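Local atomic coordinates of kinesin-like protein KAR3 (Saccharomyces cerevisiae, PDB entry 1F9V), a protein that probably couples ATP hydrolysis to movement along microtubules, its kinesin motor domain being captured here with bound ADP and magnesium. Residues Ile5-Arg10 / Ser336-Thr341; Ser35-Met40 / Glu53-Lys58. The protein carries 2 engineered substitutions. One frame throughout, in Å; residues are numbered along the deposited sequence.

Contact 1: residues Ile5-Arg10 / Ser336-Thr341; sequences IRVYCR and SKVNST. With ADP (adenosine-5'-diphosphate), chain D; ADP (adenosine-5'-diphosphate), chain C.
Val7 meets Asn339 near the C-terminal end of helix 325-338: the amide oxygen OD1 lies 3.3 Å from Val7 CG2, and the two side chains cross at about a right angle. The other end of the amide, ND2, is hydrogen-bonded to Lys55 O. Val7 CG2 also rests 3.9 Å from Val338 CG2. Two waters bridge the strand backbone to Ser340 OG. One water donates to both Ile5 O and Ser340 OG; the other accepts from Ile5 N and Ser340 OG, whose hydroxyl is also paired with Arg342 N.

The reverse of the strand serves a nucleotide, and Arg6 shows how. Its CB begins 3.3 Å from N1 of the chain D ADP, and CG reaches C6 at the same separation. A bend at chi2 (-128°) carries the chain on across the face of the adenine, CD staying above C6 and NE above C5 and N7. The guanidinium lies almost parallel to the base, with N7 3.4 Å above its plane and offset toward the rim. At the tip, NH2 donates to O2B of this ADP (3.0 Å, 149° at the hydrogen), while O2A sits in the guanidinium plane at its edge, so one group spans base and diphosphate.

Strand 4-11 runs parallel to strands 58-60 and 311-318, and Ile278 of helix 258-281 packs on both Ile5 and Val338.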
loop_
_atom_site.group_PDB
_atom_site.type_symbol
_atom_site.label_atom_id
_atom_site.label_comp_id
_atom_site.label_asym_id
_atom_site.label_seq_id
_atom_site.Cartn_x
_atom_site.Cartn_y
_atom_site.Cartn_z
ATOM N N ILE A 5 11.742 5.295 -0.130
ATOM C CA ILE A 5 10.928 4.148 0.231
ATOM C C ILE A 5 11.045 3.782 1.708
ATOM O O ILE A 5 12.120 3.868 2.290
ATOM C CB ILE A 5 11.364 2.916 -0.600
ATOM C CG1 ILE A 5 11.163 3.193 -2.093
ATOM C CG2 ILE A 5 10.591 1.684 -0.168
ATOM C CD1 ILE A 5 12.111 2.415 -2.981
ATOM N N ARG A 6 9.930 3.370 2.300
ATOM C CA ARG A 6 9.912 2.942 3.693
ATOM C C ARG A 6 9.012 1.732 3.802
ATOM O O ARG A 6 8.092 1.555 3.003
ATOM C CB ARG A 6 9.410 4.054 4.594
ATOM C CG ARG A 6 10.290 5.265 4.518
ATOM C CD ARG A 6 10.734 5.725 5.872
ATOM N NE ARG A 6 11.023 7.160 5.897
ATOM C CZ ARG A 6 11.769 7.808 5.006
ATOM N NH1 ARG A 6 12.326 7.164 3.986
ATOM N NH2 ARG A 6 11.965 9.114 5.147
ATOM N N VAL A 7 9.287 0.896 4.793
ATOM C CA VAL A 7 8.519 -0.314 5.005
ATOM C C VAL A 7 8.025 -0.423 6.444
ATOM O O VAL A 7 8.807 -0.279 7.384
ATOM C CB VAL A 7 9.383 -1.555 4.686
ATOM C CG1 VAL A 7 8.571 -2.824 4.886
ATOM C CG2 VAL A 7 9.917 -1.457 3.252
ATOM N N TYR A 8 6.723 -0.648 6.603
ATOM C CA TYR A 8 6.110 -0.828 7.922
ATOM C C TYR A 8 5.498 -2.222 7.956
ATOM O O TYR A 8 4.989 -2.714 6.943
ATOM C CB TYR A 8 4.963 0.156 8.170
ATOM C CG TYR A 8 5.331 1.613 8.310
ATOM C CD1 TYR A 8 6.658 2.030 8.413
ATOM C CD2 TYR A 8 4.332 2.583 8.345
ATOM C CE1 TYR A 8 6.974 3.385 8.550
ATOM C CE2 TYR A 8 4.636 3.929 8.480
ATOM C CZ TYR A 8 5.949 4.326 8.579
ATOM O OH TYR A 8 6.230 5.670 8.702
ATOM N N CYS A 9 5.556 -2.866 9.114
ATOM C CA CYS A 9 4.939 -4.173 9.269
ATOM C C CYS A 9 3.830 -3.986 10.300
ATOM O O CYS A 9 3.988 -3.208 11.245
ATOM C CB CYS A 9 5.956 -5.197 9.782
ATOM S SG CYS A 9 5.225 -6.801 10.247
ATOM N N ARG A 10 2.701 -4.660 10.113
ATOM C CA ARG A 10 1.621 -4.562 11.085
ATOM C C ARG A 10 1.053 -5.925 11.420
ATOM O O ARG A 10 0.596 -6.658 10.540
ATOM C CB ARG A 10 0.482 -3.676 10.587
ATOM C CG ARG A 10 -0.662 -3.610 11.600
ATOM C CD ARG A 10 -1.915 -2.936 11.055
ATOM N NE ARG A 10 -2.776 -2.490 12.144
ATOM C CZ ARG A 10 -3.825 -1.689 11.991
ATOM N NH1 ARG A 10 -4.153 -1.242 10.781
ATOM N NH2 ARG A 10 -4.537 -1.320 13.045
ATOM N N SER A 336 11.346 -7.526 3.570
ATOM C CA SER A 336 12.792 -7.329 3.646
ATOM C C SER A 336 13.381 -7.006 2.268
ATOM O O SER A 336 14.312 -6.206 2.146
ATOM C CB SER A 336 13.470 -8.587 4.207
ATOM O OG SER A 336 12.983 -8.889 5.506
ATOM N N LYS A 337 12.834 -7.635 1.231
ATOM C CA LYS A 337 13.309 -7.394 -0.124
ATOM C C LYS A 337 13.002 -5.963 -0.568
ATOM O O LYS A 337 13.813 -5.328 -1.250
ATOM C CB LYS A 337 12.662 -8.383 -1.093
ATOM C CG LYS A 337 12.995 -8.105 -2.552
ATOM C CD LYS A 337 12.265 -9.057 -3.481
ATOM C CE LYS A 337 12.597 -8.765 -4.931
ATOM N NZ LYS A 337 12.169 -9.884 -5.813
ATOM N N VAL A 338 11.846 -5.440 -0.169
ATOM C CA VAL A 338 11.503 -4.088 -0.581
ATOM C C VAL A 338 12.132 -2.996 0.293
ATOM O O VAL A 338 12.027 -1.815 -0.016
ATOM C CB VAL A 338 9.970 -3.905 -0.682
ATOM C CG1 VAL A 338 9.437 -4.768 -1.805
ATOM C CG2 VAL A 338 9.295 -4.277 0.619
ATOM N N ASN A 339 12.792 -3.394 1.382
ATOM C CA ASN A 339 13.481 -2.437 2.252
ATOM C C ASN A 339 14.547 -1.812 1.348
ATOM O O ASN A 339 15.224 -2.531 0.614
ATOM C CB ASN A 339 14.202 -3.169 3.391
ATOM C CG ASN A 339 13.418 -3.177 4.692
ATOM O OD1 ASN A 339 12.587 -2.307 4.944
ATOM N ND2 ASN A 339 13.694 -4.172 5.537
ATOM N N SER A 340 14.712 -0.495 1.390
ATOM C CA SER A 340 15.727 0.139 0.547
ATOM C C SER A 340 17.092 0.157 1.240
ATOM O O SER A 340 17.198 -0.166 2.429
ATOM C CB SER A 340 15.302 1.566 0.182
ATOM O OG SER A 340 15.672 2.483 1.194
ATOM N N THR A 341 18.134 0.532 0.499
ATOM C CA THR A 341 19.484 0.577 1.051
ATOM C C THR A 341 19.660 1.706 2.060
ATOM O O THR A 341 20.771 2.018 2.490
ATOM C CB THR A 341 20.543 0.709 -0.065
ATOM O OG1 THR A 341 20.241 1.839 -0.893
ATOM C CG2 THR A 341 20.560 -0.553 -0.915
HETATM P PB ADP D . 12.495 11.834 8.436
HETATM O O1B ADP D . 13.971 11.804 8.202
HETATM O O2B ADP D . 11.775 10.507 7.822
HETATM O O3B ADP D . 12.185 11.985 9.890
HETATM P PA ADP D . 11.144 13.122 6.216
HETATM O O1A ADP D . 11.386 14.465 5.659
HETATM O O2A ADP D . 11.695 12.059 5.353
HETATM O O3A ADP D . 11.854 13.012 7.629
HETATM O "O5'" ADP D . 9.590 12.893 6.570
HETATM C "C5'" ADP D . 9.195 12.790 7.941
HETATM C "C4'" ADP D . 7.972 11.894 8.138
HETATM O "O4'" ADP D . 7.136 11.761 6.960
HETATM C "C3'" ADP D . 8.340 10.495 8.582
HETATM O "O3'" ADP D . 8.487 10.369 10.005
HETATM C "C2'" ADP D . 7.243 9.624 8.023
HETATM O "O2'" ADP D . 6.155 9.447 8.947
HETATM C "C1'" ADP D . 6.860 10.348 6.734
HETATM N N9 ADP D . 7.547 9.754 5.512
HETATM C C8 ADP D . 8.498 10.328 4.750
HETATM N N7 ADP D . 8.834 9.490 3.752
HETATM C C5 ADP D . 8.111 8.395 3.861
HETATM C C6 ADP D . 7.982 7.183 3.149
HETATM N N6 ADP D . 8.726 6.945 2.053
HETATM N N1 ADP D . 7.089 6.227 3.575
HETATM C C2 ADP D . 6.313 6.411 4.667
HETATM N N3 ADP D . 6.423 7.567 5.351
HETATM C C4 ADP D . 7.284 8.561 4.997
HETATM P PB ADP C . -7.282 -9.006 4.144
HETATM O O1B ADP C . -5.803 -8.958 4.268
HETATM O O2B ADP C . -7.830 -7.686 3.412
HETATM O O3B ADP C . -7.732 -10.243 3.456
HETATM P PA ADP C . -9.136 -8.099 6.168
HETATM O O1A ADP C . -8.709 -6.719 6.398
HETATM O O2A ADP C . -10.275 -8.108 5.252
HETATM O O3A ADP C . -7.936 -8.935 5.576
HETATM O "O5'" ADP C . -9.601 -8.778 7.519
HETATM C "C5'" ADP C . -9.112 -9.970 8.138
HETATM C "C4'" ADP C . -9.964 -10.100 9.436
HETATM O "O4'" ADP C . -9.170 -9.546 10.491
HETATM C "C3'" ADP C . -11.251 -9.252 9.416
HETATM O "O3'" ADP C . -12.342 -9.894 10.098
HETATM C "C2'" ADP C . -10.874 -7.945 10.093
HETATM O "O2'" ADP C . -11.999 -7.236 10.641
HETATM C "C1'" ADP C . -9.814 -8.394 11.088
HETATM N N9 ADP C . -8.745 -7.370 11.304
HETATM C C8 ADP C . -7.718 -7.156 10.459
HETATM N N7 ADP C . -6.936 -6.214 10.946
HETATM C C5 ADP C . -7.430 -5.811 12.088
HETATM C C6 ADP C . -7.058 -4.879 13.046
HETATM N N6 ADP C . -5.950 -4.152 12.873
HETATM N N1 ADP C . -7.827 -4.698 14.164
HETATM C C2 ADP C . -8.951 -5.413 14.375
HETATM N N3 ADP C . -9.321 -6.328 13.458
HETATM C C4 ADP C . -8.605 -6.554 12.324
HETATM O O HOH W 1 13.977 1.993 3.166
HETATM O O HOH W 2 14.737 4.863 0.546
#

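Contact 2: residues Ser35-Met40 / Glu53-Lys58; sequences SGVQSM and EFKFDK
The ring of Phe56 receives Met40 at its edge: SD lies 4.0 Å from Phe56 CE2 and 5.3 Å from the ring centroid, at 89° to the ring normal, a Met-aromatic contact made in the ring plane. The neighbouring Phe54 ring also has Met40 at its edge, here through CG, which packs 4.0 Å from Phe54 CB. Met40 serves both because its CG stands between the backbone N and the carbonyl carbon (chi1 67°), from where the nearly straight chi2 extends SD to the second ring. Leu332 of helix 325-338 touches both phenylalanines.

These side chains share one face of a beta hairpin formed by strands 38-44 and 51-56, part of a three-stranded antiparallel sheet that strand 24-28 completes. Gln38 with Phe56 and Met40 with Phe54 are hydrogen-bonded pairs, each joined by two backbone bonds; that from Gln38 N to Phe56 O is 2.9 Å long. Between them Ser39 and Lys55 form a non-hydrogen-bonded pair, with Ser39 CB 3.6 Å from Lys55 CG on the face turned away from the rings. The Gln38 amide is held at both ends, NE2 by Asn29 O and OE1 by Ile59 N. Beyond the paired residues, a water donates to Gly36 O (2.7 Å) and to Asp57 OD1 (2.6 Å), an oxygen that also forms a salt bridge with Arg342.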
loop_
_atom_site.group_PDB
_atom_site.type_symbol
_atom_site.label_atom_id
_atom_site.label_comp_id
_atom_site.label_asym_id
_atom_site.label_seq_id
_atom_site.Cartn_x
_atom_site.Cartn_y
_atom_site.Cartn_z
ATOM N N SER A 35 18.812 4.238 16.423
ATOM C CA SER A 35 19.095 3.800 15.061
ATOM C C SER A 35 17.993 4.104 14.052
ATOM O O SER A 35 18.217 4.028 12.848
ATOM C CB SER A 35 19.402 2.300 15.058
ATOM O OG SER A 35 18.258 1.543 15.400
ATOM N N GLY A 36 16.805 4.441 14.533
ATOM C CA GLY A 36 15.717 4.761 13.625
ATOM C C GLY A 36 14.967 3.596 13.000
ATOM O O GLY A 36 14.265 3.782 12.002
ATOM N N VAL A 37 15.111 2.396 13.560
ATOM C CA VAL A 37 14.397 1.232 13.041
ATOM C C VAL A 37 13.821 0.423 14.196
ATOM O O VAL A 37 14.130 0.680 15.361
ATOM C CB VAL A 37 15.312 0.298 12.195
ATOM C CG1 VAL A 37 15.915 1.076 11.035
ATOM C CG2 VAL A 37 16.414 -0.304 13.064
ATOM N N GLN A 38 12.975 -0.543 13.863
ATOM C CA GLN A 38 12.355 -1.418 14.847
ATOM C C GLN A 38 12.582 -2.850 14.388
ATOM O O GLN A 38 12.473 -3.151 13.199
ATOM C CB GLN A 38 10.856 -1.133 14.950
ATOM C CG GLN A 38 10.221 -1.753 16.177
ATOM C CD GLN A 38 8.859 -1.184 16.468
ATOM O OE1 GLN A 38 8.379 -0.301 15.755
ATOM N NE2 GLN A 38 8.223 -1.683 17.521
ATOM N N SER A 39 12.889 -3.741 15.327
ATOM C CA SER A 39 13.150 -5.125 14.971
ATOM C C SER A 39 12.154 -6.113 15.557
ATOM O O SER A 39 11.418 -5.806 16.495
ATOM C CB SER A 39 14.563 -5.518 15.406
ATOM O OG SER A 39 14.685 -5.417 16.811
ATOM N N MET A 40 12.133 -7.304 14.967
ATOM C CA MET A 40 11.255 -8.372 15.413
ATOM C C MET A 40 11.924 -9.714 15.140
ATOM O O MET A 40 12.830 -9.815 14.305
ATOM C CB MET A 40 9.903 -8.290 14.689
ATOM C CG MET A 40 9.972 -8.567 13.193
ATOM S SD MET A 40 8.413 -8.212 12.345
ATOM C CE MET A 40 7.420 -9.612 12.881
ATOM N N GLU A 53 15.191 -12.910 12.158
ATOM C CA GLU A 53 15.116 -11.522 12.583
ATOM C C GLU A 53 14.842 -10.615 11.390
ATOM O O GLU A 53 15.335 -10.856 10.283
ATOM C CB GLU A 53 16.415 -11.073 13.256
ATOM C CG GLU A 53 16.419 -9.576 13.598
ATOM C CD GLU A 53 17.458 -9.196 14.640
ATOM O OE1 GLU A 53 17.076 -9.009 15.818
ATOM O OE2 GLU A 53 18.652 -9.081 14.283
ATOM N N PHE A 54 14.054 -9.572 11.633
ATOM C CA PHE A 54 13.708 -8.603 10.601
ATOM C C PHE A 54 13.715 -7.206 11.204
ATOM O O PHE A 54 13.413 -7.025 12.387
ATOM C CB PHE A 54 12.319 -8.899 10.031
ATOM C CG PHE A 54 12.160 -10.296 9.505
ATOM C CD1 PHE A 54 12.591 -10.622 8.225
ATOM C CD2 PHE A 54 11.581 -11.287 10.286
ATOM C CE1 PHE A 54 12.448 -11.921 7.725
ATOM C CE2 PHE A 54 11.431 -12.591 9.802
ATOM C CZ PHE A 54 11.867 -12.909 8.514
ATOM N N LYS A 55 14.070 -6.219 10.387
ATOM C CA LYS A 55 14.092 -4.825 10.817
ATOM C C LYS A 55 13.352 -4.000 9.770
ATOM O O LYS A 55 13.543 -4.205 8.563
ATOM C CB LYS A 55 15.532 -4.324 10.956
ATOM C CG LYS A 55 16.207 -4.787 12.239
ATOM C CD LYS A 55 17.633 -4.292 12.353
ATOM C CE LYS A 55 18.551 -5.431 12.774
ATOM N NZ LYS A 55 19.208 -5.167 14.079
ATOM N N PHE A 56 12.505 -3.087 10.242
ATOM C CA PHE A 56 11.713 -2.224 9.373
ATOM C C PHE A 56 11.701 -0.816 9.938
ATOM O O PHE A 56 12.213 -0.572 11.028
ATOM C CB PHE A 56 10.283 -2.764 9.259
ATOM C CG PHE A 56 10.215 -4.165 8.704
ATOM C CD1 PHE A 56 10.633 -4.431 7.400
ATOM C CD2 PHE A 56 9.784 -5.227 9.497
ATOM C CE1 PHE A 56 10.630 -5.728 6.895
ATOM C CE2 PHE A 56 9.774 -6.537 8.999
ATOM C CZ PHE A 56 10.199 -6.787 7.697
ATOM N N ASP A 57 11.126 0.122 9.198
ATOM C CA ASP A 57 11.077 1.498 9.666
ATOM C C ASP A 57 10.153 1.608 10.871
ATOM O O ASP A 57 10.335 2.467 11.735
ATOM C CB ASP A 57 10.614 2.412 8.526
ATOM C CG ASP A 57 11.632 2.476 7.401
ATOM O OD1 ASP A 57 12.669 3.147 7.570
ATOM O OD2 ASP A 57 11.409 1.841 6.355
ATOM N N LYS A 58 9.166 0.722 10.930
ATOM C CA LYS A 58 8.223 0.713 12.040
ATOM C C LYS A 58 7.467 -0.600 12.058
ATOM O O LYS A 58 7.159 -1.173 11.011
ATOM C CB LYS A 58 7.229 1.874 11.908
ATOM C CG LYS A 58 6.201 1.946 13.034
ATOM C CD LYS A 58 6.466 3.081 14.032
ATOM C CE LYS A 58 7.831 3.738 13.859
ATOM N NZ LYS A 58 7.839 5.161 14.334
HETATM O O HOH W 3 13.160 4.637 9.685
#

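How the contacts relate
Contact 2 is nested within the long chain loop that contact 1 closes, and their centres are about 9 Å apart. Just past the hairpin's second strand, Asp57 and Lys58 join strand 4-11 by two probable hydrogen bonds: Val7 N to Asp57 OD2 at 2.8 Å and Cys9 N to Lys58 O at 3.0 Å. Farther back along the same strand, Phe54 CD1 packs 3.2 Å from Ser336 OG. Strand 4-11 also borders both nucleotides. Arg6 and Tyr8 line the chain D pocket, and the Asp57 side chain lies about 7 Å from a bound ADP; Arg10 joins the pocket of the chain C ADP, whose other residues include Gly97, Lys98 and Thr99 of the P-loop.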